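Local atomic coordinates of thioesterase (Streptomyces sp. WAC02707, PDB entry 6VAP), a protein that probably hydrolyses acyl groups from stalled carrier proteins of the borrelidin biosynthetic pathway, as type II thioesterases of the alpha/beta hydrolase clan do. Residues Ala24-Cys29 with Gln90-Phe95; Glu75-Leu80 with Ala101-Glu106; Arg131-Gly136 with Pro209-Ala214; Thr200-Pro205 with Thr227-His232. One frame throughout, in Å; residues are numbered along the deposited sequence.

Contact 1: residues Ala24-Cys29 with Gln90-Phe95; sequences APQLIC and QPVALF
P91 begins the contact: its carbonyl O accepts the N-H of Q26 at 2.9 Å, close to straight (171°). The peptide bond before P91 is cis. P91 CB packs against P25 CB. V92 sits in register with Q26 but touches I28 more tightly. Its CG2, anti to the backbone N, meets CD1 of I28 at 3.4 Å, closer than usual for two methyls. A93 uses both N and O: its N reaches Q26 O at 2.8 Å, and its O takes the N-H of I28. The two strands, 26-29 and 92-95, are parallel neighbours inside the sheet of the alpha/beta hydrolase fold, with axes 4.6 Å apart. On the face of A93 and F95, L27 leans over with CD1. L94 lies on the other face with V92 and I28. Its side chain runs alongside I28 in the same direction, and CD2 presses on I28 CD1 at 3.3 Å. V92 CG2 and L94 CD2 approach I28 CD1 about a right angle apart. F95 N bonds I28 O at 2.8 Å. F95 CB rests on L27 CD1 at 3.9 Å, while the ring, with CG anti to the backbone N (chi1 180°), turns toward I242 and I246 of helix 239-250.

Contact 2: residues Glu75-Leu80 with Ala101-Glu106; sequences ELANQL and ATLAFE
L103 carries most of the apolar contact, its CD1 methyl lying on the backbone and side chain of A77. CD1 is 3.7 Å from A77 N and 3.8 Å from A77 CB. The same methyl also touches CB of L76 at 4.0 Å, so one branch of L103 spans two successive residues of the facing helix. The other branch, CD2, faces CD2 of L80 at 4.3 Å, a looser contact one turn further on. L103 CG stands anti to its own N (chi1 179°), which sends the fork across to the facing helix. A77 has a short side chain, and here the backbones come nearest, with 6.4 Å between the CA atoms of A77 and L103. Helices 73-87 and 99-113 flank strand 92-97 in the chain and pack on the same side of the alpha/beta hydrolase sheet. Their segments cross at -49°, with axes 9.5 Å apart. L30 of strand 26-30 touches both L80 and L103 from the sheet side. The contact of E106 is also through carbon: its CB lies 4.2 Å from CB of A77. The E106 carboxylate turns to other partners: a salt bridge with R110 and a hydrogen bond with Y184 OH.

Contact 3: residues Arg131-Gly136 with Pro209-Ala214; sequences RQRTGG and PVEARA
R133 grips the carboxylate of E211 side-on, with two nitrogens on two oxygens. This bidentate salt bridge ties the loop after strand 120-124 to helix 209-213 of the alpha/beta hydrolase fold. R133 NE gives its hydrogen to E211 OE2 at 2.9 Å, on the syn lone pair. R133 NH2 reaches E211 OE1 at the same distance, also on the syn side but 20° out of the carboxylate plane. The two flat groups are not coplanar: their planes stand 36° apart. R133 is extended from CG to NE, which carries the guanidinium edge along to the acid.

R131 meets E211 differently. Its chain is bent at chi2 and chi3, and this folds the guanidinium over CG of E211, one face against that carbon. At the guanidinium edge, NH1 touches V210 CG1 at 3.5 Å. R131 CG packs on A214 CB. R131 NH2 is too far from the carboxylate for a salt bridge, but the opposite charges are probably still favourable.

A water links the backbone O and, weakly, NH2 of R131 to E211 OE2. It donates to R131 O and to E211 OE2, and accepts from R131 NH2. Further out, R133 NH1 bonds P205 O. E211 OE1 takes a second N-H, from T208, beside that of R133 NH2.

Contact 4: residues Thr200-Pro205 with Thr227-His232; sequences TGDDDP and TFAGGH
H232 and D204 meet through a hydrogen bond from H232 ND1 to D204 OD2, 3.0 Å long with an angle of 154°. Both side chains leave with CG anti to the backbone N. The carboxylate stands steeply to the imidazole, their planes 78° apart. ND1 meets OD2 on the syn side, somewhat out of the carboxylate plane, and OD2 lies near the ring edge, slightly tilted from its plane. D204 OD1 also takes the N-H of M206, which should help to fix the rotation of the carboxylate.

D202 is turned differently. Its CG lies between the backbone N and the carbonyl carbon (chi1 64°), which folds the carboxylate back over the other loop. There D202 OD1 accepts G230 N at 2.9 Å, approached from above the carboxylate plane. D203 N bonds G230 O, so both the N and the O of G230 are bonded to the 202-203 turn. G201 has no side chain, and its CA comes to 3.2 Å from G230 O.

Before these turns, strands 196-201 and 223-228 run parallel. F228 N bonds T200 O, and D202 N bonds F228 O, each at 2.8 Å. T200 and T227 lie side by side, with T200 CG2 near T227 OG1. The F228 ring turns its edge to T200 O.

The other ring nitrogen, H232 NE2, bonds S98 OG. This is consistent with a Ser-His-Asp triad, in which D204 would orient the imidazole so that NE2 faces the serine hydroxyl.

Contact 1 joins two inner strands of the seven-stranded sheet, and contact 4 joins strands 196-201 and 223-228 at one border of it. Their centres are 25 Å apart. Contact 2 covers the sheet with helices 73-87 and 99-113, and touches contact 1 through L94 and A104. Strand 92-97 lies between these helices in the chain, so contacts 1 and 2 alternate along it. Contacts 3 and 4 alternate too, and follow the first pair. Their centres are 14 Å apart, and R133 and P205 bring them together. Strand 92-97 leads into the probable nucleophile elbow with S98, while contact 4 supplies D204 and H232. Loops at the strand ends thus bring the parts of the probable triad together.

Contact 1: residues Ala24-Cys29 with Gln90-Phe95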
loop_
_atom_site.group_PDB
_atom_site.type_symbol
_atom_site.label_atom_id
_atom_site.label_comp_id
_atom_site.label_asym_id
_atom_site.label_seq_id
_atom_site.Cartn_x
_atom_site.Cartn_y
_atom_site.Cartn_z
ATOM N N ALA A 24 5.011 12.922 -16.239
ATOM C CA ALA A 24 3.967 12.442 -15.352
ATOM C C ALA A 24 4.522 12.256 -13.938
ATOM O O ALA A 24 5.601 11.683 -13.756
ATOM C CB ALA A 24 3.382 11.118 -15.878
ATOM N N PRO A 25 3.783 12.656 -12.917
ATOM C CA PRO A 25 4.159 12.241 -11.565
ATOM C C PRO A 25 4.002 10.745 -11.436
ATOM O O PRO A 25 3.197 10.136 -12.144
ATOM C CB PRO A 25 3.158 12.971 -10.669
ATOM C CG PRO A 25 2.526 14.015 -11.543
ATOM C CD PRO A 25 2.569 13.484 -12.929
ATOM N N GLN A 26 4.740 10.168 -10.480
ATOM C CA GLN A 26 4.758 8.727 -10.240
ATOM C C GLN A 26 3.886 8.364 -9.038
ATOM O O GLN A 26 3.864 9.072 -8.028
ATOM C CB GLN A 26 6.175 8.207 -9.994
ATOM C CG GLN A 26 6.993 7.998 -11.252
ATOM C CD GLN A 26 8.300 7.286 -10.972
ATOM O OE1 GLN A 26 8.727 7.182 -9.823
ATOM N NE2 GLN A 26 8.941 6.788 -12.019
ATOM N N LEU A 27 3.141 7.274 -9.163
ATOM C CA LEU A 27 2.332 6.749 -8.071
ATOM C C LEU A 27 2.728 5.286 -7.868
ATOM O O LEU A 27 2.572 4.449 -8.769
ATOM C CB LEU A 27 0.841 6.875 -8.377
ATOM C CG LEU A 27 -0.038 6.143 -7.339
ATOM C CD1 LEU A 27 -0.037 6.883 -6.043
ATOM C CD2 LEU A 27 -1.455 5.935 -7.832
ATOM N N ILE A 28 3.283 4.991 -6.705
ATOM C CA ILE A 28 3.692 3.636 -6.365
ATOM C C ILE A 28 2.601 3.051 -5.509
ATOM O O ILE A 28 2.286 3.622 -4.466
ATOM C CB ILE A 28 5.031 3.630 -5.616
ATOM C CG1 ILE A 28 6.106 4.363 -6.459
ATOM C CG2 ILE A 28 5.487 2.194 -5.325
ATOM C CD1 ILE A 28 7.225 4.893 -5.608
ATOM N N CYS A 29 2.036 1.923 -5.915
ATOM C CA CYS A 29 0.856 1.328 -5.292
ATOM C C CYS A 29 1.210 -0.009 -4.660
ATOM O O CYS A 29 1.722 -0.900 -5.345
ATOM C CB CYS A 29 -0.239 1.121 -6.352
ATOM S SG CYS A 29 -0.779 2.692 -7.041
ATOM N N GLN A 90 10.879 11.967 -8.992
ATOM C CA GLN A 90 9.962 12.923 -8.398
ATOM C C GLN A 90 9.318 13.780 -9.488
ATOM O O GLN A 90 9.934 14.048 -10.518
ATOM C CB GLN A 90 10.716 13.789 -7.395
ATOM C CG GLN A 90 11.430 12.953 -6.328
ATOM C CD GLN A 90 12.250 13.791 -5.367
ATOM O OE1 GLN A 90 11.714 14.407 -4.442
ATOM N NE2 GLN A 90 13.562 13.820 -5.583
ATOM N N PRO A 91 8.082 14.237 -9.286
ATOM C CA PRO A 91 7.262 14.025 -8.088
ATOM C C PRO A 91 6.744 12.597 -7.993
ATOM O O PRO A 91 6.295 12.044 -8.998
ATOM C CB PRO A 91 6.103 15.012 -8.263
ATOM C CG PRO A 91 6.498 15.915 -9.447
ATOM C CD PRO A 91 7.420 15.096 -10.280
ATOM N N VAL A 92 6.820 12.012 -6.795
ATOM C CA VAL A 92 6.409 10.633 -6.555
ATOM C C VAL A 92 5.504 10.585 -5.329
ATOM O O VAL A 92 5.752 11.257 -4.322
ATOM C CB VAL A 92 7.631 9.707 -6.377
ATOM C CG1 VAL A 92 8.500 10.192 -5.224
ATOM C CG2 VAL A 92 7.207 8.269 -6.162
ATOM N N ALA A 93 4.456 9.773 -5.419
ATOM C CA ALA A 93 3.540 9.553 -4.314
ATOM C C ALA A 93 3.367 8.053 -4.112
ATOM O O ALA A 93 3.582 7.251 -5.029
ATOM C CB ALA A 93 2.184 10.212 -4.555
ATOM N N LEU A 94 2.997 7.675 -2.886
ATOM C CA LEU A 94 2.765 6.283 -2.525
ATOM C C LEU A 94 1.317 6.075 -2.096
ATOM O O LEU A 94 0.738 6.915 -1.403
ATOM C CB LEU A 94 3.694 5.859 -1.408
ATOM C CG LEU A 94 5.145 6.377 -1.470
ATOM C CD1 LEU A 94 5.896 5.994 -0.253
ATOM C CD2 LEU A 94 5.830 5.853 -2.723
ATOM N N PHE A 95 0.739 4.941 -2.495
ATOM C CA PHE A 95 -0.603 4.543 -2.101
ATOM C C PHE A 95 -0.551 3.101 -1.630
ATOM O O PHE A 95 -0.069 2.221 -2.354
ATOM C CB PHE A 95 -1.604 4.698 -3.252
ATOM C CG PHE A 95 -2.991 4.289 -2.889
ATOM C CD1 PHE A 95 -3.373 2.976 -2.942
ATOM C CD2 PHE A 95 -3.937 5.248 -2.513
ATOM C CE1 PHE A 95 -4.692 2.606 -2.572
ATOM C CE2 PHE A 95 -5.202 4.896 -2.166
ATOM C CZ PHE A 95 -5.572 3.555 -2.167
#

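Contact 2: residues Glu75-Leu80 with Ala101-Glu106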
loop_
_atom_site.group_PDB
_atom_site.type_symbol
_atom_site.label_atom_id
_atom_site.label_comp_id
_atom_site.label_asym_id
_atom_site.label_seq_id
_atom_site.Cartn_x
_atom_site.Cartn_y
_atom_site.Cartn_z
ATOM N N GLU A 75 11.349 -6.487 5.707
ATOM C CA GLU A 75 12.055 -7.230 4.671
ATOM C C GLU A 75 11.471 -6.910 3.309
ATOM O O GLU A 75 12.217 -6.714 2.346
ATOM C CB GLU A 75 11.990 -8.737 4.940
ATOM C CG GLU A 75 12.879 -9.188 6.089
ATOM C CD GLU A 75 12.465 -10.531 6.653
ATOM O OE1 GLU A 75 12.814 -10.820 7.819
ATOM O OE2 GLU A 75 11.789 -11.296 5.932
ATOM N N LEU A 76 10.138 -6.855 3.209
ATOM C CA LEU A 76 9.512 -6.378 1.975
ATOM C C LEU A 76 10.071 -5.018 1.575
ATOM O O LEU A 76 10.444 -4.797 0.417
ATOM C CB LEU A 76 7.988 -6.299 2.125
ATOM C CG LEU A 76 7.220 -7.574 1.762
ATOM C CD1 LEU A 76 5.832 -7.541 2.427
ATOM C CD2 LEU A 76 7.095 -7.739 0.290
ATOM N N ALA A 77 10.086 -4.076 2.515
ATOM C CA ALA A 77 10.606 -2.738 2.236
ATOM C C ALA A 77 12.093 -2.743 1.874
ATOM O O ALA A 77 12.515 -2.077 0.920
ATOM C CB ALA A 77 10.387 -1.844 3.449
ATOM N N ASN A 78 12.907 -3.436 2.663
ATOM C CA ASN A 78 14.334 -3.416 2.417
ATOM C C ASN A 78 14.662 -3.989 1.053
ATOM O O ASN A 78 15.559 -3.490 0.373
ATOM C CB ASN A 78 15.028 -4.187 3.519
ATOM C CG ASN A 78 15.130 -3.398 4.810
ATOM O OD1 ASN A 78 15.043 -2.172 4.815
ATOM N ND2 ASN A 78 15.310 -4.117 5.934
ATOM N N GLN A 79 13.980 -5.061 0.645
ATOM C CA GLN A 79 14.194 -5.614 -0.693
ATOM C C GLN A 79 13.602 -4.706 -1.773
ATOM O O GLN A 79 14.173 -4.567 -2.870
ATOM C CB GLN A 79 13.567 -7.018 -0.782
ATOM C CG GLN A 79 14.327 -8.076 -0.023
ATOM C CD GLN A 79 13.912 -9.479 -0.415
ATOM O OE1 GLN A 79 13.638 -9.757 -1.574
ATOM N NE2 GLN A 79 13.862 -10.361 0.551
ATOM N N LEU A 80 12.455 -4.082 -1.484
ATOM C CA LEU A 80 11.767 -3.321 -2.514
ATOM C C LEU A 80 12.402 -1.956 -2.729
ATOM O O LEU A 80 12.385 -1.448 -3.853
ATOM C CB LEU A 80 10.300 -3.177 -2.129
ATOM C CG LEU A 80 9.434 -2.268 -2.953
ATOM C CD1 LEU A 80 9.427 -2.709 -4.429
ATOM C CD2 LEU A 80 8.012 -2.286 -2.367
ATOM N N ALA A 101 -0.528 -0.242 3.217
ATOM C CA ALA A 101 -0.363 1.088 3.810
ATOM C C ALA A 101 0.841 1.128 4.751
ATOM O O ALA A 101 1.595 2.107 4.786
ATOM C CB ALA A 101 -1.651 1.497 4.556
ATOM N N THR A 102 1.037 0.074 5.529
ATOM C CA THR A 102 2.202 0.026 6.399
ATOM C C THR A 102 3.482 -0.073 5.572
ATOM O O THR A 102 4.470 0.619 5.846
ATOM C CB THR A 102 2.083 -1.147 7.368
ATOM O OG1 THR A 102 0.889 -1.036 8.143
ATOM C CG2 THR A 102 3.321 -1.191 8.326
ATOM N N LEU A 103 3.478 -0.918 4.546
ATOM C CA LEU A 103 4.612 -0.972 3.637
ATOM C C LEU A 103 4.867 0.378 2.998
ATOM O O LEU A 103 6.020 0.820 2.946
ATOM C CB LEU A 103 4.376 -2.039 2.582
ATOM C CG LEU A 103 5.474 -2.191 1.531
ATOM C CD1 LEU A 103 6.836 -2.427 2.196
ATOM C CD2 LEU A 103 5.144 -3.339 0.617
ATOM N N ALA A 104 3.806 1.063 2.552
ATOM C CA ALA A 104 3.967 2.382 1.953
ATOM C C ALA A 104 4.593 3.355 2.923
ATOM O O ALA A 104 5.419 4.180 2.515
ATOM C CB ALA A 104 2.631 2.938 1.452
ATOM N N PHE A 105 4.211 3.270 4.199
ATOM C CA PHE A 105 4.770 4.165 5.193
ATOM C C PHE A 105 6.237 3.871 5.417
ATOM O O PHE A 105 7.026 4.790 5.609
ATOM C CB PHE A 105 3.999 4.039 6.496
ATOM C CG PHE A 105 4.744 4.573 7.696
ATOM C CD1 PHE A 105 4.783 5.943 7.971
ATOM C CD2 PHE A 105 5.351 3.722 8.567
ATOM C CE1 PHE A 105 5.443 6.417 9.073
ATOM C CE2 PHE A 105 6.005 4.191 9.671
ATOM C CZ PHE A 105 6.053 5.548 9.931
ATOM N N GLU A 106 6.602 2.596 5.466
ATOM C CA GLU A 106 7.992 2.202 5.654
ATOM C C GLU A 106 8.839 2.624 4.466
ATOM O O GLU A 106 9.977 3.076 4.645
ATOM C CB GLU A 106 8.054 0.691 5.883
ATOM C CG GLU A 106 7.594 0.245 7.252
ATOM C CD GLU A 106 8.500 0.807 8.356
ATOM O OE1 GLU A 106 9.646 1.147 8.041
ATOM O OE2 GLU A 106 8.038 0.909 9.501
#

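Contact 3: residues Arg131-Gly136 with Pro209-Ala214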
loop_
_atom_site.group_PDB
_atom_site.type_symbol
_atom_site.label_atom_id
_atom_site.label_comp_id
_atom_site.label_asym_id
_atom_site.label_seq_id
_atom_site.Cartn_x
_atom_site.Cartn_y
_atom_site.Cartn_z
ATOM N N ARG A 131 -0.189 2.686 16.171
ATOM C CA ARG A 131 -1.378 2.065 16.740
ATOM C C ARG A 131 -1.607 0.657 16.199
ATOM O O ARG A 131 -2.717 0.127 16.293
ATOM C CB ARG A 131 -2.599 2.951 16.490
ATOM C CG ARG A 131 -2.592 4.265 17.243
ATOM C CD ARG A 131 -2.531 4.061 18.753
ATOM N NE ARG A 131 -3.467 3.040 19.208
ATOM C CZ ARG A 131 -4.720 3.276 19.581
ATOM N NH1 ARG A 131 -5.193 4.513 19.572
ATOM N NH2 ARG A 131 -5.492 2.265 19.967
ATOM N N GLN A 132 -0.565 0.033 15.664
ATOM C CA GLN A 132 -0.624 -1.368 15.268
ATOM C C GLN A 132 -1.263 -2.224 16.359
ATOM O O GLN A 132 -0.841 -2.194 17.521
ATOM C CB GLN A 132 0.805 -1.880 14.973
ATOM C CG GLN A 132 0.964 -3.368 14.865
ATOM C CD GLN A 132 0.468 -3.891 13.530
ATOM O OE1 GLN A 132 0.191 -3.110 12.626
ATOM N NE2 GLN A 132 0.377 -5.210 13.392
ATOM N N ARG A 133 -2.247 -3.035 15.965
ATOM C CA ARG A 133 -2.914 -3.951 16.882
ATOM C C ARG A 133 -2.041 -5.181 17.101
ATOM O O ARG A 133 -1.711 -5.897 16.153
ATOM C CB ARG A 133 -4.273 -4.371 16.325
ATOM C CG ARG A 133 -5.241 -3.236 16.121
ATOM C CD ARG A 133 -6.676 -3.736 16.012
ATOM N NE ARG A 133 -7.614 -2.640 15.784
ATOM C CZ ARG A 133 -8.889 -2.804 15.513
ATOM N NH1 ARG A 133 -9.404 -4.023 15.481
ATOM N NH2 ARG A 133 -9.620 -1.746 15.282
ATOM N N THR A 134 -1.699 -5.448 18.350
ATOM C CA THR A 134 -0.918 -6.620 18.705
ATOM C C THR A 134 -1.824 -7.831 18.875
ATOM O O THR A 134 -3.013 -7.710 19.196
ATOM C CB THR A 134 -0.149 -6.374 20.007
ATOM O OG1 THR A 134 -1.073 -6.129 21.079
ATOM C CG2 THR A 134 0.783 -5.175 19.863
ATOM N N GLY A 135 -1.251 -9.008 18.643
ATOM C CA GLY A 135 -1.935 -10.248 18.942
ATOM C C GLY A 135 -2.778 -10.834 17.835
ATOM O O GLY A 135 -3.622 -11.694 18.121
ATOM N N GLY A 136 -2.583 -10.407 16.588
ATOM C CA GLY A 136 -3.276 -11.040 15.472
ATOM C C GLY A 136 -2.779 -12.460 15.249
ATOM O O GLY A 136 -1.599 -12.757 15.431
ATOM N N PRO A 209 -11.710 5.035 14.240
ATOM C CA PRO A 209 -11.422 6.430 13.853
ATOM C C PRO A 209 -10.146 6.966 14.474
ATOM O O PRO A 209 -9.374 7.654 13.797
ATOM C CB PRO A 209 -12.666 7.201 14.346
ATOM C CG PRO A 209 -13.739 6.188 14.441
ATOM C CD PRO A 209 -13.083 4.869 14.768
ATOM N N VAL A 210 -9.906 6.683 15.753
ATOM C CA VAL A 210 -8.694 7.183 16.386
ATOM C C VAL A 210 -7.472 6.527 15.759
ATOM O O VAL A 210 -6.434 7.170 15.567
ATOM C CB VAL A 210 -8.760 6.956 17.908
ATOM C CG1 VAL A 210 -7.375 7.077 18.537
ATOM C CG2 VAL A 210 -9.721 7.913 18.540
ATOM N N GLU A 211 -7.574 5.240 15.426
ATOM C CA GLU A 211 -6.442 4.541 14.820
ATOM C C GLU A 211 -6.075 5.163 13.480
ATOM O O GLU A 211 -4.881 5.332 13.152
ATOM C CB GLU A 211 -6.759 3.053 14.646
ATOM C CG GLU A 211 -6.639 2.271 15.936
ATOM C CD GLU A 211 -7.138 0.847 15.802
ATOM O OE1 GLU A 211 -7.986 0.585 14.926
ATOM O OE2 GLU A 211 -6.686 -0.007 16.565
ATOM N N ALA A 212 -7.103 5.591 12.734
ATOM C CA ALA A 212 -6.851 6.213 11.447
ATOM C C ALA A 212 -6.341 7.625 11.635
ATOM O O ALA A 212 -5.389 8.033 10.985
ATOM C CB ALA A 212 -8.107 6.202 10.582
ATOM N N ARG A 213 -6.958 8.383 12.523
ATOM C CA ARG A 213 -6.529 9.753 12.771
ATOM C C ARG A 213 -5.093 9.782 13.284
ATOM O O ARG A 213 -4.393 10.775 13.096
ATOM C CB ARG A 213 -7.523 10.428 13.754
ATOM C CG ARG A 213 -7.150 11.836 14.183
ATOM C CD ARG A 213 -7.421 12.836 13.080
ATOM N NE ARG A 213 -8.829 12.864 12.687
ATOM C CZ ARG A 213 -9.352 13.748 11.841
ATOM N NH1 ARG A 213 -8.586 14.684 11.294
ATOM N NH2 ARG A 213 -10.645 13.694 11.540
ATOM N N ALA A 214 -4.639 8.721 13.955
ATOM C CA ALA A 214 -3.308 8.737 14.532
ATOM C C ALA A 214 -2.241 8.816 13.452
ATOM O O ALA A 214 -1.098 9.155 13.760
ATOM C CB ALA A 214 -3.097 7.506 15.398
HETATM O O HOH W 1 -4.524 -0.132 18.043
#

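Contact 4: residues Thr200-Pro205 with Thr227-His232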
loop_
_atom_site.group_PDB
_atom_site.type_symbol
_atom_site.label_atom_id
_atom_site.label_comp_id
_atom_site.label_asym_id
_atom_site.label_seq_id
_atom_site.Cartn_x
_atom_site.Cartn_y
_atom_site.Cartn_z
ATOM N N THR A 200 -10.462 5.683 5.115
ATOM C CA THR A 200 -10.958 4.595 5.945
ATOM C C THR A 200 -12.452 4.408 5.699
ATOM O O THR A 200 -13.143 5.316 5.245
ATOM C CB THR A 200 -10.625 4.870 7.430
ATOM O OG1 THR A 200 -10.852 3.679 8.201
ATOM C CG2 THR A 200 -11.465 6.032 7.974
ATOM N N GLY A 201 -12.938 3.215 5.989
ATOM C CA GLY A 201 -14.354 2.947 5.968
ATOM C C GLY A 201 -14.964 3.157 7.339
ATOM O O GLY A 201 -14.343 2.926 8.348
ATOM N N ASP A 202 -16.214 3.597 7.367
ATOM C CA ASP A 202 -16.885 3.914 8.625
ATOM C C ASP A 202 -17.397 2.675 9.350
ATOM O O ASP A 202 -17.906 2.795 10.475
ATOM C CB ASP A 202 -18.042 4.895 8.384
ATOM C CG ASP A 202 -19.150 4.314 7.515
ATOM O OD1 ASP A 202 -19.018 3.188 6.999
ATOM O OD2 ASP A 202 -20.151 5.020 7.312
ATOM N N ASP A 203 -17.275 1.496 8.743
ATOM C CA ASP A 203 -17.769 0.249 9.328
ATOM C C ASP A 203 -16.714 -0.840 9.231
ATOM O O ASP A 203 -16.938 -1.943 8.743
ATOM C CB ASP A 203 -19.056 -0.214 8.646
ATOM C CG ASP A 203 -19.830 -1.279 9.488
ATOM O OD1 ASP A 203 -19.493 -1.482 10.666
ATOM O OD2 ASP A 203 -20.753 -1.924 8.974
ATOM N N ASP A 204 -15.523 -0.511 9.666
ATOM C CA ASP A 204 -14.357 -1.368 9.540
ATOM C C ASP A 204 -13.907 -1.800 10.920
ATOM O O ASP A 204 -13.293 -1.006 11.644
ATOM C CB ASP A 204 -13.227 -0.626 8.824
ATOM C CG ASP A 204 -12.019 -1.519 8.561
ATOM O OD1 ASP A 204 -12.005 -2.660 9.065
ATOM O OD2 ASP A 204 -11.093 -1.055 7.860
ATOM N N PRO A 205 -14.178 -3.037 11.339
ATOM C CA PRO A 205 -13.783 -3.451 12.702
ATOM C C PRO A 205 -12.283 -3.395 12.944
ATOM O O PRO A 205 -11.853 -3.400 14.111
ATOM C CB PRO A 205 -14.313 -4.895 12.820
ATOM C CG PRO A 205 -15.377 -4.980 11.787
ATOM C CD PRO A 205 -14.969 -4.069 10.655
ATOM N N THR A 227 -13.368 9.652 5.340
ATOM C CA THR A 227 -14.106 8.459 5.725
ATOM C C THR A 227 -15.136 8.156 4.649
ATOM O O THR A 227 -15.779 9.063 4.104
ATOM C CB THR A 227 -14.794 8.661 7.093
ATOM O OG1 THR A 227 -13.790 9.097 8.036
ATOM C CG2 THR A 227 -15.448 7.426 7.534
ATOM N N PHE A 228 -15.329 6.873 4.391
ATOM C CA PHE A 228 -16.251 6.402 3.371
ATOM C C PHE A 228 -17.242 5.396 3.953
ATOM O O PHE A 228 -16.923 4.653 4.898
ATOM C CB PHE A 228 -15.484 5.754 2.226
ATOM C CG PHE A 228 -14.445 6.652 1.612
ATOM C CD1 PHE A 228 -13.220 6.828 2.236
ATOM C CD2 PHE A 228 -14.708 7.341 0.398
ATOM C CE1 PHE A 228 -12.250 7.700 1.653
ATOM C CE2 PHE A 228 -13.771 8.116 -0.183
ATOM C CZ PHE A 228 -12.508 8.320 0.465
ATOM N N ALA A 229 -18.459 5.390 3.398
ATOM C CA ALA A 229 -19.459 4.406 3.807
ATOM C C ALA A 229 -18.999 3.028 3.335
ATOM O O ALA A 229 -19.027 2.724 2.140
ATOM C CB ALA A 229 -20.840 4.770 3.258
ATOM N N GLY A 230 -18.564 2.196 4.262
ATOM C CA GLY A 230 -18.206 0.831 3.964
ATOM C C GLY A 230 -17.187 0.323 4.968
ATOM O O GLY A 230 -16.848 0.986 5.958
ATOM N N GLY A 231 -16.710 -0.883 4.684
ATOM C CA GLY A 231 -15.794 -1.593 5.554
ATOM C C GLY A 231 -14.387 -1.607 5.019
ATOM O O GLY A 231 -13.984 -0.658 4.356
ATOM N N HIS A 232 -13.647 -2.677 5.311
ATOM C CA HIS A 232 -12.214 -2.730 5.044
ATOM C C HIS A 232 -11.901 -2.566 3.565
ATOM O O HIS A 232 -10.829 -2.070 3.216
ATOM C CB HIS A 232 -11.638 -4.059 5.531
ATOM C CG HIS A 232 -10.151 -4.044 5.692
ATOM N ND1 HIS A 232 -9.508 -3.289 6.653
ATOM C CD2 HIS A 232 -9.181 -4.701 5.014
ATOM C CE1 HIS A 232 -8.205 -3.498 6.570
ATOM N NE2 HIS A 232 -7.981 -4.343 5.578
#